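Local coordinates for DNA mismatch repair protein MutS (Thermus aquaticus, PDB 1EWQ) that recognises mismatched base pairs in DNA, probably as the first step of mismatch repair, and has a weak ATPase activity, at residues 48-53 against 69-74; 368-373 against 521-526; 450-455 against 474-479; 710-715 against 731-736. All coordinates share one frame; numbering follows the deposited sequence.

Contact 1 (48-53 against 69-74); sequences ERLARA and PMAGIP. With nucleotides of chain A.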
loop_
_atom_site.group_PDB
_atom_site.type_symbol
_atom_site.label_atom_id
_atom_site.label_comp_id
_atom_site.label_asym_id
_atom_site.label_seq_id
_atom_site.Cartn_x
_atom_site.Cartn_y
_atom_site.Cartn_z
ATOM N N GLU C 48 -22.325 3.776 -7.341
ATOM C CA GLU C 48 -21.419 2.758 -7.852
ATOM C C GLU C 48 -20.048 3.005 -7.239
ATOM O O GLU C 48 -19.412 2.087 -6.724
ATOM C CB GLU C 48 -21.341 2.841 -9.376
ATOM C CG GLU C 48 -22.697 2.907 -10.050
ATOM C CD GLU C 48 -22.613 2.874 -11.570
ATOM O OE1 GLU C 48 -21.840 3.660 -12.156
ATOM O OE2 GLU C 48 -23.334 2.059 -12.179
ATOM N N ARG C 49 -19.600 4.255 -7.296
ATOM C CA ARG C 49 -18.315 4.634 -6.720
ATOM C C ARG C 49 -18.258 4.199 -5.259
ATOM O O ARG C 49 -17.377 3.438 -4.860
ATOM C CB ARG C 49 -18.137 6.147 -6.780
ATOM C CG ARG C 49 -17.942 6.726 -8.167
ATOM C CD ARG C 49 -17.896 8.244 -8.085
ATOM N NE ARG C 49 -17.408 8.861 -9.315
ATOM C CZ ARG C 49 -16.167 8.731 -9.774
ATOM N NH1 ARG C 49 -15.281 8.002 -9.099
ATOM N NH2 ARG C 49 -15.810 9.331 -10.907
ATOM N N LEU C 50 -19.213 4.694 -4.473
ATOM C CA LEU C 50 -19.301 4.395 -3.046
ATOM C C LEU C 50 -19.265 2.900 -2.752
ATOM O O LEU C 50 -18.501 2.448 -1.900
ATOM C CB LEU C 50 -20.589 4.986 -2.457
ATOM C CG LEU C 50 -20.764 4.886 -0.937
ATOM C CD1 LEU C 50 -19.789 5.829 -0.237
ATOM C CD2 LEU C 50 -22.191 5.234 -0.557
ATOM N N ALA C 51 -20.101 2.146 -3.462
ATOM C CA ALA C 51 -20.197 0.703 -3.290
ATOM C C ALA C 51 -18.863 -0.009 -3.458
ATOM O O ALA C 51 -18.470 -0.805 -2.607
ATOM C CB ALA C 51 -21.219 0.129 -4.271
ATOM N N ARG C 52 -18.158 0.271 -4.551
ATOM C CA ARG C 52 -16.881 -0.392 -4.768
ATOM C C ARG C 52 -15.787 0.158 -3.860
ATOM O O ARG C 52 -14.959 -0.599 -3.346
ATOM C CB ARG C 52 -16.449 -0.286 -6.234
ATOM C CG ARG C 52 -15.799 1.013 -6.642
ATOM C CD ARG C 52 -15.186 0.852 -8.031
ATOM N NE ARG C 52 -16.192 0.539 -9.043
ATOM C CZ ARG C 52 -16.946 1.448 -9.660
ATOM N NH1 ARG C 52 -16.803 2.740 -9.374
ATOM N NH2 ARG C 52 -17.849 1.068 -10.560
ATOM N N ALA C 53 -15.791 1.472 -3.657
ATOM C CA ALA C 53 -14.798 2.108 -2.802
ATOM C C ALA C 53 -14.776 1.481 -1.412
ATOM O O ALA C 53 -13.709 1.280 -0.834
ATOM C CB ALA C 53 -15.082 3.597 -2.694
ATOM N N PRO C 69 -29.203 3.257 -9.378
ATOM C CA PRO C 69 -28.320 2.550 -8.451
ATOM C C PRO C 69 -28.306 3.249 -7.083
ATOM O O PRO C 69 -28.441 4.473 -7.005
ATOM C CB PRO C 69 -26.969 2.615 -9.156
ATOM C CG PRO C 69 -27.355 2.585 -10.604
ATOM C CD PRO C 69 -28.512 3.548 -10.646
HETATM N N MSE C 70 -28.144 2.472 -6.015
HETATM C CA MSE C 70 -28.123 3.025 -4.665
HETATM C C MSE C 70 -27.134 2.319 -3.748
HETATM O O MSE C 70 -27.063 1.097 -3.720
HETATM C CB MSE C 70 -29.518 2.947 -4.033
HETATM C CG MSE C 70 -29.559 3.451 -2.592
HETATM SE SE MSE C 70 -31.294 3.318 -1.763
HETATM C CE MSE C 70 -31.079 1.592 -0.937
ATOM N N ALA C 71 -26.369 3.106 -3.003
ATOM C CA ALA C 71 -25.401 2.579 -2.043
ATOM C C ALA C 71 -25.485 3.477 -0.813
ATOM O O ALA C 71 -25.698 4.679 -0.937
ATOM C CB ALA C 71 -24.010 2.609 -2.628
ATOM N N GLY C 72 -25.336 2.907 0.373
ATOM C CA GLY C 72 -25.426 3.731 1.562
ATOM C C GLY C 72 -24.744 3.142 2.773
ATOM O O GLY C 72 -24.436 1.955 2.805
ATOM N N ILE C 73 -24.517 3.982 3.776
ATOM C CA ILE C 73 -23.866 3.560 5.003
ATOM C C ILE C 73 -24.620 4.127 6.196
ATOM O O ILE C 73 -25.154 5.232 6.132
ATOM C CB ILE C 73 -22.412 4.066 5.056
ATOM C CG1 ILE C 73 -22.397 5.599 4.963
ATOM C CG2 ILE C 73 -21.600 3.432 3.926
ATOM C CD1 ILE C 73 -21.025 6.222 5.091
ATOM N N PRO C 74 -24.679 3.373 7.303
ATOM C CA PRO C 74 -25.385 3.857 8.494
ATOM C C PRO C 74 -24.669 5.043 9.137
ATOM O O PRO C 74 -23.440 5.046 9.244
ATOM C CB PRO C 74 -25.410 2.628 9.398
ATOM C CG PRO C 74 -24.171 1.895 9.008
ATOM C CD PRO C 74 -24.184 2.002 7.504
ATOM P P DT A 13 -30.441 -4.234 0.468
ATOM O OP1 DT A 13 -30.083 -5.133 -0.659
ATOM O OP2 DT A 13 -31.243 -4.757 1.604
ATOM O "O5'" DT A 13 -29.111 -3.599 1.050
ATOM C "C5'" DT A 13 -29.147 -2.239 1.416
ATOM C "C4'" DT A 13 -27.778 -1.621 1.353
ATOM O "O4'" DT A 13 -28.025 -0.207 1.300
ATOM C "C3'" DT A 13 -26.958 -1.869 2.615
ATOM O "O3'" DT A 13 -25.555 -1.919 2.329
ATOM C "C2'" DT A 13 -27.342 -0.713 3.522
ATOM C "C1'" DT A 13 -27.814 0.387 2.569
ATOM N N1 DT A 13 -29.084 1.039 2.962
ATOM C C2 DT A 13 -29.332 2.303 2.480
ATOM O O2 DT A 13 -28.576 2.889 1.724
ATOM N N3 DT A 13 -30.506 2.860 2.915
ATOM C C4 DT A 13 -31.439 2.292 3.758
ATOM O O4 DT A 13 -32.431 2.929 4.084
ATOM C C5 DT A 13 -31.135 0.952 4.200
ATOM C C7 DT A 13 -32.110 0.239 5.082
ATOM C C6 DT A 13 -29.984 0.401 3.791
#

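Contact 2 (368-373 against 521-526); sequences EEVGLP and ARILAE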
loop_
_atom_site.group_PDB
_atom_site.type_symbol
_atom_site.label_atom_id
_atom_site.label_comp_id
_atom_site.label_asym_id
_atom_site.label_seq_id
_atom_site.Cartn_x
_atom_site.Cartn_y
_atom_site.Cartn_z
ATOM N N GLU C 368 2.660 27.596 42.028
ATOM C CA GLU C 368 1.852 28.703 41.535
ATOM C C GLU C 368 2.750 29.744 40.902
ATOM O O GLU C 368 3.018 30.781 41.503
ATOM C CB GLU C 368 1.066 29.354 42.679
ATOM C CG GLU C 368 -0.428 29.514 42.408
ATOM C CD GLU C 368 -1.230 28.279 42.797
ATOM O OE1 GLU C 368 -1.298 27.973 44.007
ATOM O OE2 GLU C 368 -1.788 27.611 41.900
ATOM N N GLU C 369 3.223 29.467 39.696
ATOM C CA GLU C 369 4.083 30.403 38.986
ATOM C C GLU C 369 4.147 30.007 37.529
ATOM O O GLU C 369 4.592 30.784 36.681
ATOM C CB GLU C 369 5.496 30.401 39.554
ATOM C CG GLU C 369 6.343 31.522 38.991
ATOM C CD GLU C 369 7.830 31.285 39.164
ATOM O OE1 GLU C 369 8.382 30.436 38.421
ATOM O OE2 GLU C 369 8.440 31.939 40.042
ATOM N N VAL C 370 3.722 28.782 37.243
ATOM C CA VAL C 370 3.712 28.306 35.872
ATOM C C VAL C 370 2.680 29.164 35.155
ATOM O O VAL C 370 2.751 29.364 33.942
ATOM C CB VAL C 370 3.281 26.845 35.796
ATOM C CG1 VAL C 370 3.712 26.255 34.473
ATOM C CG2 VAL C 370 3.874 26.074 36.950
ATOM N N GLY C 371 1.728 29.679 35.929
ATOM C CA GLY C 371 0.688 30.524 35.373
ATOM C C GLY C 371 -0.524 29.739 34.916
ATOM O O GLY C 371 -1.412 30.280 34.262
ATOM N N LEU C 372 -0.561 28.455 35.255
ATOM C CA LEU C 372 -1.685 27.611 34.876
ATOM C C LEU C 372 -2.979 28.207 35.395
ATOM O O LEU C 372 -3.092 28.552 36.571
ATOM C CB LEU C 372 -1.510 26.198 35.430
ATOM C CG LEU C 372 -0.624 25.255 34.616
ATOM C CD1 LEU C 372 -0.444 23.943 35.375
ATOM C CD2 LEU C 372 -1.254 24.996 33.252
ATOM N N PRO C 373 -3.972 28.355 34.512
ATOM C CA PRO C 373 -5.290 28.911 34.838
ATOM C C PRO C 373 -6.049 28.065 35.853
ATOM O O PRO C 373 -5.920 26.842 35.870
ATOM C CB PRO C 373 -6.006 28.918 33.490
ATOM C CG PRO C 373 -4.879 29.048 32.503
ATOM C CD PRO C 373 -3.843 28.117 33.064
ATOM N N ALA C 521 -3.299 24.858 27.703
ATOM C CA ALA C 521 -2.738 23.943 26.722
ATOM C C ALA C 521 -1.339 24.356 26.269
ATOM O O ALA C 521 -0.475 23.495 26.084
ATOM C CB ALA C 521 -3.672 23.829 25.512
ATOM N N ARG C 522 -1.105 25.657 26.089
ATOM C CA ARG C 522 0.219 26.131 25.653
ATOM C C ARG C 522 1.279 25.867 26.716
ATOM O O ARG C 522 2.358 25.353 26.420
ATOM C CB ARG C 522 0.217 27.637 25.349
ATOM C CG ARG C 522 -0.883 28.083 24.434
ATOM C CD ARG C 522 -0.688 29.528 23.961
ATOM N NE ARG C 522 -1.893 30.001 23.272
ATOM C CZ ARG C 522 -2.842 30.733 23.847
ATOM N NH1 ARG C 522 -2.728 31.088 25.117
ATOM N NH2 ARG C 522 -3.911 31.095 23.155
ATOM N N ILE C 523 0.959 26.235 27.951
ATOM C CA ILE C 523 1.865 26.057 29.078
ATOM C C ILE C 523 2.246 24.594 29.248
ATOM O O ILE C 523 3.425 24.244 29.287
ATOM C CB ILE C 523 1.213 26.572 30.381
ATOM C CG1 ILE C 523 1.057 28.092 30.303
ATOM C CG2 ILE C 523 2.051 26.168 31.581
ATOM C CD1 ILE C 523 0.272 28.712 31.456
ATOM N N LEU C 524 1.238 23.736 29.336
ATOM C CA LEU C 524 1.478 22.312 29.522
ATOM C C LEU C 524 2.189 21.677 28.339
ATOM O O LEU C 524 2.932 20.708 28.507
ATOM C CB LEU C 524 0.161 21.595 29.809
ATOM C CG LEU C 524 -0.477 22.110 31.099
ATOM C CD1 LEU C 524 -1.780 21.371 31.383
ATOM C CD2 LEU C 524 0.514 21.939 32.254
ATOM N N ALA C 525 1.968 22.215 27.145
ATOM C CA ALA C 525 2.635 21.677 25.962
ATOM C C ALA C 525 4.138 21.913 26.130
ATOM O O ALA C 525 4.955 21.019 25.905
ATOM C CB ALA C 525 2.133 22.376 24.694
ATOM N N GLU C 526 4.495 23.123 26.537
ATOM C CA GLU C 526 5.899 23.454 26.727
ATOM C C GLU C 526 6.538 22.573 27.798
ATOM O O GLU C 526 7.604 22.000 27.590
ATOM C CB GLU C 526 6.048 24.930 27.102
ATOM C CG GLU C 526 7.034 25.660 26.216
ATOM C CD GLU C 526 7.197 27.116 26.586
ATOM O OE1 GLU C 526 6.193 27.865 26.540
ATOM O OE2 GLU C 526 8.335 27.504 26.920
#

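Contact 3 (450-455 against 474-479); sequences LEVTRP and QRYTLP. With nucleotides of chain A.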
loop_
_atom_site.group_PDB
_atom_site.type_symbol
_atom_site.label_atom_id
_atom_site.label_comp_id
_atom_site.label_asym_id
_atom_site.label_seq_id
_atom_site.Cartn_x
_atom_site.Cartn_y
_atom_site.Cartn_z
ATOM N N LEU C 450 -49.853 -7.688 26.722
ATOM C CA LEU C 450 -50.051 -8.787 27.665
ATOM C C LEU C 450 -49.804 -10.030 26.819
ATOM O O LEU C 450 -50.322 -10.136 25.703
ATOM C CB LEU C 450 -51.490 -8.791 28.187
ATOM C CG LEU C 450 -51.890 -7.608 29.066
ATOM C CD1 LEU C 450 -53.387 -7.378 28.972
ATOM C CD2 LEU C 450 -51.456 -7.879 30.504
ATOM N N GLU C 451 -49.023 -10.966 27.344
ATOM C CA GLU C 451 -48.682 -12.171 26.600
ATOM C C GLU C 451 -49.097 -13.446 27.334
ATOM O O GLU C 451 -48.781 -13.631 28.509
ATOM C CB GLU C 451 -47.171 -12.191 26.333
ATOM C CG GLU C 451 -46.681 -13.335 25.457
ATOM C CD GLU C 451 -45.161 -13.381 25.358
ATOM O OE1 GLU C 451 -44.514 -13.940 26.277
ATOM O OE2 GLU C 451 -44.608 -12.845 24.372
ATOM N N VAL C 452 -49.812 -14.313 26.624
ATOM C CA VAL C 452 -50.277 -15.592 27.161
ATOM C C VAL C 452 -49.868 -16.690 26.185
ATOM O O VAL C 452 -49.919 -16.500 24.970
ATOM C CB VAL C 452 -51.822 -15.619 27.315
ATOM C CG1 VAL C 452 -52.283 -17.012 27.724
ATOM C CG2 VAL C 452 -52.271 -14.599 28.362
ATOM N N THR C 453 -49.460 -17.834 26.719
ATOM C CA THR C 453 -49.057 -18.976 25.898
ATOM C C THR C 453 -50.268 -19.827 25.495
ATOM O O THR C 453 -51.314 -19.791 26.149
ATOM C CB THR C 453 -48.083 -19.886 26.654
ATOM O OG1 THR C 453 -48.730 -20.395 27.830
ATOM C CG2 THR C 453 -46.835 -19.114 27.050
ATOM N N ARG C 454 -50.092 -20.601 24.425
ATOM C CA ARG C 454 -51.123 -21.472 23.876
ATOM C C ARG C 454 -51.958 -22.250 24.891
ATOM O O ARG C 454 -53.181 -22.257 24.799
ATOM C CB ARG C 454 -50.500 -22.453 22.869
ATOM C CG ARG C 454 -51.519 -23.335 22.139
ATOM C CD ARG C 454 -50.849 -24.193 21.078
ATOM N NE ARG C 454 -50.376 -23.399 19.944
ATOM C CZ ARG C 454 -51.172 -22.784 19.074
ATOM N NH1 ARG C 454 -52.490 -22.863 19.198
ATOM N NH2 ARG C 454 -50.647 -22.084 18.080
ATOM N N PRO C 455 -51.314 -22.902 25.879
ATOM C CA PRO C 455 -52.062 -23.667 26.881
ATOM C C PRO C 455 -53.116 -22.871 27.655
ATOM O O PRO C 455 -53.976 -23.457 28.323
ATOM C CB PRO C 455 -50.960 -24.214 27.792
ATOM C CG PRO C 455 -49.808 -24.377 26.856
ATOM C CD PRO C 455 -49.864 -23.082 26.073
ATOM N N GLN C 474 -49.745 -15.457 22.117
ATOM C CA GLN C 474 -50.646 -14.442 21.601
ATOM C C GLN C 474 -50.551 -13.239 22.519
ATOM O O GLN C 474 -50.473 -13.382 23.744
ATOM C CB GLN C 474 -52.082 -14.967 21.567
ATOM C CG GLN C 474 -53.131 -13.941 21.148
ATOM C CD GLN C 474 -52.983 -13.467 19.706
ATOM O OE1 GLN C 474 -52.821 -14.274 18.785
ATOM N NE2 GLN C 474 -53.058 -12.153 19.504
ATOM N N ARG C 475 -50.546 -12.055 21.919
ATOM C CA ARG C 475 -50.462 -10.832 22.686
ATOM C C ARG C 475 -51.724 -9.994 22.527
ATOM O O ARG C 475 -52.318 -9.920 21.443
ATOM C CB ARG C 475 -49.204 -10.061 22.276
ATOM C CG ARG C 475 -47.943 -10.844 22.610
ATOM C CD ARG C 475 -46.703 -10.329 21.907
ATOM N NE ARG C 475 -45.536 -11.109 22.310
ATOM C CZ ARG C 475 -44.351 -11.065 21.706
ATOM N NH1 ARG C 475 -44.163 -10.273 20.660
ATOM N NH2 ARG C 475 -43.355 -11.823 22.149
ATOM N N TYR C 476 -52.135 -9.376 23.628
ATOM C CA TYR C 476 -53.342 -8.570 23.646
ATOM C C TYR C 476 -53.115 -7.195 24.240
ATOM O O TYR C 476 -52.006 -6.828 24.627
ATOM C CB TYR C 476 -54.439 -9.259 24.460
ATOM C CG TYR C 476 -54.595 -10.739 24.195
ATOM C CD1 TYR C 476 -53.703 -11.659 24.746
ATOM C CD2 TYR C 476 -55.647 -11.222 23.414
ATOM C CE1 TYR C 476 -53.849 -13.023 24.532
ATOM C CE2 TYR C 476 -55.809 -12.589 23.192
ATOM C CZ TYR C 476 -54.905 -13.483 23.755
ATOM O OH TYR C 476 -55.042 -14.835 23.544
ATOM N N THR C 477 -54.208 -6.451 24.331
ATOM C CA THR C 477 -54.176 -5.109 24.865
ATOM C C THR C 477 -55.420 -4.827 25.689
ATOM O O THR C 477 -56.486 -5.389 25.438
ATOM C CB THR C 477 -54.085 -4.082 23.713
ATOM O OG1 THR C 477 -52.719 -3.942 23.311
ATOM C CG2 THR C 477 -54.639 -2.748 24.125
ATOM N N LEU C 478 -55.259 -3.978 26.691
ATOM C CA LEU C 478 -56.363 -3.550 27.530
ATOM C C LEU C 478 -56.411 -2.038 27.311
ATOM O O LEU C 478 -55.388 -1.417 27.016
ATOM C CB LEU C 478 -56.101 -3.864 29.010
ATOM C CG LEU C 478 -56.216 -5.314 29.498
ATOM C CD1 LEU C 478 -56.074 -5.342 31.010
ATOM C CD2 LEU C 478 -57.564 -5.904 29.106
ATOM N N PRO C 479 -57.601 -1.433 27.426
ATOM C CA PRO C 479 -57.788 0.011 27.241
ATOM C C PRO C 479 -56.888 0.894 28.126
ATOM O O PRO C 479 -56.369 1.921 27.676
ATOM C CB PRO C 479 -59.271 0.200 27.549
ATOM C CG PRO C 479 -59.872 -1.092 27.050
ATOM C CD PRO C 479 -58.897 -2.115 27.599
ATOM P P DT A 19 -40.961 -10.876 19.429
ATOM O OP1 DT A 19 -42.248 -10.259 18.987
ATOM O OP2 DT A 19 -40.641 -10.995 20.876
ATOM O "O5'" DT A 19 -40.910 -12.327 18.803
ATOM C "C5'" DT A 19 -39.742 -12.764 18.152
ATOM C "C4'" DT A 19 -40.091 -13.785 17.104
ATOM O "O4'" DT A 19 -38.854 -14.188 16.492
ATOM C "C3'" DT A 19 -40.706 -15.049 17.689
ATOM O "O3'" DT A 19 -41.640 -15.611 16.769
ATOM C "C2'" DT A 19 -39.506 -15.938 17.954
ATOM C "C1'" DT A 19 -38.454 -15.465 16.956
ATOM N N1 DT A 19 -37.115 -15.295 17.545
ATOM C C2 DT A 19 -36.036 -15.715 16.815
ATOM O O2 DT A 19 -36.146 -16.239 15.714
ATOM N N3 DT A 19 -34.820 -15.502 17.417
ATOM C C4 DT A 19 -34.591 -14.926 18.651
ATOM O O4 DT A 19 -33.441 -14.800 19.062
ATOM C C5 DT A 19 -35.779 -14.510 19.368
ATOM C C7 DT A 19 -35.635 -13.867 20.712
ATOM C C6 DT A 19 -36.963 -14.718 18.786
#

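Contact 4 (710-715 against 731-736); sequences NLHVAA and GPASKS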
loop_
_atom_site.group_PDB
_atom_site.type_symbol
_atom_site.label_atom_id
_atom_site.label_comp_id
_atom_site.label_asym_id
_atom_site.label_seq_id
_atom_site.Cartn_x
_atom_site.Cartn_y
_atom_site.Cartn_z
ATOM N N ASN C 710 42.694 17.557 7.563
ATOM C CA ASN C 710 42.540 16.176 7.152
ATOM C C ASN C 710 42.196 15.213 8.287
ATOM O O ASN C 710 42.757 15.279 9.380
ATOM C CB ASN C 710 43.811 15.694 6.443
ATOM C CG ASN C 710 43.860 16.118 4.987
ATOM O OD1 ASN C 710 42.980 15.762 4.201
ATOM N ND2 ASN C 710 44.884 16.880 4.621
ATOM N N LEU C 711 41.238 14.338 7.999
ATOM C CA LEU C 711 40.783 13.288 8.893
ATOM C C LEU C 711 40.567 12.081 7.977
ATOM O O LEU C 711 40.533 12.221 6.754
ATOM C CB LEU C 711 39.460 13.657 9.581
ATOM C CG LEU C 711 39.447 14.733 10.668
ATOM C CD1 LEU C 711 38.043 14.825 11.257
ATOM C CD2 LEU C 711 40.446 14.386 11.767
ATOM N N HIS C 712 40.434 10.896 8.561
ATOM C CA HIS C 712 40.222 9.701 7.766
ATOM C C HIS C 712 39.813 8.522 8.619
ATOM O O HIS C 712 39.892 8.557 9.851
ATOM C CB HIS C 712 41.496 9.323 6.981
ATOM C CG HIS C 712 42.570 8.692 7.821
ATOM N ND1 HIS C 712 43.304 9.396 8.752
ATOM C CD2 HIS C 712 43.021 7.416 7.882
ATOM C CE1 HIS C 712 44.158 8.582 9.348
ATOM N NE2 HIS C 712 44.004 7.374 8.840
ATOM N N VAL C 713 39.347 7.485 7.942
ATOM C CA VAL C 713 38.978 6.251 8.598
ATOM C C VAL C 713 39.831 5.212 7.891
ATOM O O VAL C 713 40.305 5.444 6.777
ATOM C CB VAL C 713 37.480 5.932 8.430
ATOM C CG1 VAL C 713 36.653 6.910 9.266
ATOM C CG2 VAL C 713 37.089 6.015 6.965
ATOM N N ALA C 714 40.038 4.075 8.530
ATOM C CA ALA C 714 40.869 3.053 7.934
ATOM C C ALA C 714 40.277 1.662 8.031
ATOM O O ALA C 714 39.400 1.389 8.859
ATOM C CB ALA C 714 42.253 3.078 8.585
ATOM N N ALA C 715 40.759 0.790 7.154
ATOM C CA ALA C 715 40.346 -0.600 7.141
ATOM C C ALA C 715 41.598 -1.344 7.579
ATOM O O ALA C 715 42.708 -0.814 7.474
ATOM C CB ALA C 715 39.940 -1.022 5.744
ATOM N N GLY C 731 44.667 13.234 10.407
ATOM C CA GLY C 731 45.430 13.178 9.175
ATOM C C GLY C 731 44.723 12.454 8.051
ATOM O O GLY C 731 43.647 11.890 8.252
ATOM N N PRO C 732 45.309 12.467 6.842
ATOM C CA PRO C 732 44.762 11.818 5.647
ATOM C C PRO C 732 45.006 10.313 5.664
ATOM O O PRO C 732 45.773 9.813 6.485
ATOM C CB PRO C 732 45.524 12.500 4.521
ATOM C CG PRO C 732 46.881 12.674 5.139
ATOM C CD PRO C 732 46.527 13.225 6.502
ATOM N N ALA C 733 44.346 9.593 4.766
ATOM C CA ALA C 733 44.542 8.159 4.688
ATOM C C ALA C 733 45.965 8.017 4.169
ATOM O O ALA C 733 46.460 8.893 3.462
ATOM C CB ALA C 733 43.553 7.538 3.713
ATOM N N SER C 734 46.638 6.935 4.529
ATOM C CA SER C 734 48.007 6.746 4.066
ATOM C C SER C 734 48.036 5.663 2.993
ATOM O O SER C 734 49.031 5.482 2.300
ATOM C CB SER C 734 48.913 6.361 5.235
ATOM O OG SER C 734 48.434 5.197 5.881
ATOM N N LYS C 735 46.922 4.959 2.860
ATOM C CA LYS C 735 46.800 3.892 1.888
ATOM C C LYS C 735 45.361 3.840 1.374
ATOM O O LYS C 735 44.437 4.284 2.055
ATOM C CB LYS C 735 47.151 2.559 2.548
ATOM C CG LYS C 735 48.489 2.571 3.274
ATOM C CD LYS C 735 48.746 1.278 4.035
ATOM C CE LYS C 735 50.155 1.273 4.620
ATOM N NZ LYS C 735 50.529 -0.065 5.182
ATOM N N SER C 736 45.189 3.307 0.167
ATOM C CA SER C 736 43.871 3.150 -0.438
ATOM C C SER C 736 43.479 1.701 -0.179
ATOM O O SER C 736 44.357 0.851 -0.047
ATOM C CB SER C 736 43.953 3.385 -1.935
ATOM O OG SER C 736 44.934 2.528 -2.491
#

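Contact 1 (48-53 against 69-74)
In the DNA-reading domain I of MutS, helix 44-54 covers one side of a mixed beta sheet, and Leu-50 and Ala-51 are its contact with Ala-71 of strand 67-74. The axes of the two segments approach to 7.3 Å and are inclined by 51°, so the helix meets the strand at a few residues and does not run along it. Leu-50 has CG anti to its backbone N (chi1 -174°), which sends the branch CD2 across to the strand: Leu-50 CD2 lies 3.8 Å from Ala-71 CB and 3.6 Å from Ala-71 O, reaching on to the amide of Gly-72. Methyl meets methyl beside it, with Ala-51 CB 4.1 Å from Ala-71 CB. At the edge, Glu-48 passes loosely by the ring of Pro-69 while its carboxylate is held by a salt bridge to Lys-6. Leu-50 also packs on Cys-42 of the adjoining strand 39-43. The far side of the strand faces nucleotide DT13 of chain A. Gly-72 CA stands 3.3 Å from DT13 O2, where any CB would collide with the base. Selenomethionine Met-70 points away from the helix, and its chain bends at the selenium to bring CE 3.9 Å from the same O2, on the minor-groove edge of the thymine. This is how domain I of MutS, its mismatch-recognition domain, presents a sheet strand to the DNA with a helix behind it.

Contact 2 (368-373 against 521-526)
Ile-523 reaches out from helix 514-540 and overlaps Val-370 and Leu-372 of the loop between helices 346-366 and 376-385. Its two branches divide the work. The CG2 methyl of Ile-523 is pressed against Val-370 CG1 at 3.3 Å, tighter than ordinary van der Waals contact, and also touches Leu-372 CD2 at 3.9 Å. With CG1 of Ile-523 anti to its carbonyl carbon (chi1 -67°), the other branch stretches toward the loop backbone, where Ile-523 CD1 sits 3.6 Å from Gly-371 O. Leu-372 continues the apolar patch one residue along the helix: its CD2 lies 3.7 Å from Leu-524 CD2, the two chains meeting at about a right angle. Both leucines rest in addition on Leu-359 of helix 346-366, so the loop folds back over the groove between its own preceding helix and helix 514-540. Cut back to an alanine, Leu-372 would lose both methyls, which is likely to open a gap beside Leu-524 and to leave Ile-523 CG2 with Val-370 but not its leucine neighbour. No hydrogen bond joins the segments; van der Waals contact, mostly apolar, fastens this interhelical loop to the long helix 514-540 in the helical part of MutS domain III.

Contact 3 (450-455 against 474-479)
Leu-450 and Tyr-476 face each other as an antiparallel hydrogen-bonded pair and carry the largest buried surfaces of the contact. Tyr-476 N donates to Leu-450 O at 2.9 Å, in the carbonyl plane, and Leu-450 N returns a bond to Tyr-476 O at 3.1 Å. The same Leu-450 O also receives a CA-H...O contact from Arg-475. Beyond the backbone, the side chains of Leu-450 and Leu-478 cross at about a right angle, with Leu-450 CD1 3.5 Å from Leu-478 CG, while the Tyr-476 ring turns an edge to Val-452 and lies against Tyr-464. Val-452 and Gln-474 form the next hydrogen-bonded pair. These are the two central strands of a four-stranded antiparallel sheet at the DNA-contacting end of MutS, beyond the long helices. On its other face, in a non-hydrogen-bonded pair, Glu-451 and Arg-475 run side by side with carboxylate and guanidinium nearly coplanar (17°). One oxygen takes both bonds: Glu-451 OE2 is 2.7 Å from Arg-475 NH2 and 2.9 Å from Arg-475 NE. This side-on salt bridge probably fixes the rotation of the guanidinium, directing its outer nitrogens at the DNA backbone. There Arg-475 NH2 donates to OP2 of DT19 of chain A at 3.1 Å, and NH1 to OP1 of the same phosphate.

Contact 4 (710-715 against 731-736)
The imidazole of His-712 has Pro-732 O over the centre of one face, 3.4 Å above the ring plane, and Gly-731 O at its edge. The second flat group, the amide of Asn-710, gives its ND2 to Thr-701 O, while Asn-710 CB rests 3.7 Å from Pro-732 CD. The edge contact of the imidazole is a hydrogen bond: His-712 ND1 donates to Gly-731 O at 2.6 Å, bent to 139° at the hydrogen and with the acceptor 25° out of the ring plane. The donor in turn stands well above the plane of that carbonyl. The ring is placed here by a chi1 of 76°, which sets CG between the backbone N and the carbonyl carbon and folds the imidazole down over the loop. On the side of the ring away from ND1, His-712 CD2 approaches Ala-733 CA obliquely at 3.6 Å. With a leucine in place of His-712 the ND1 donor is gone, and the Gly-731 carbonyl, deprived of that bond, would probably be held less firmly. Strand 708-716 lies in the beta sheet of the P-loop ATPase domain, between strand 578-582, which runs into the predicted ATP-binding loop, and the antiparallel strand 723-730. Just past the end of that last strand, Gly-731 adopts a positive phi and its N makes a weak bond to Asn-710 O (3.0 Å). The chain then follows strand 708-716 as far as Ala-733, whose N bonds Thr-582 OG1 and whose CB comes within about 4 Å of the nearest atoms of Gly-583, predicted to bind ATP. Farther on, Ser-736 OG is hydrogen-bonded to Asp-672 of the second subunit.

In the fold
The four contacts sample the DNA-binding, connecting and ATPase parts of one elongated chain. Contacts 1 and 3 both touch the strand of chain A, one at a base and the other at a phosphate, with their centres 43 Å apart. Contact 2 lies about 36 Å from the nucleic acid at its nearest atom, although in sequence contact 3 falls between its two segments; their centres are 66 Å apart. Contact 4 adjoins the predicted ATP site but is about 59 Å from the DNA at its nearest atom. Its centre is 99 Å from that of contact 3, consistent with ATP and DNA sites that are far apart, so that any coupling would probably act over a long distance.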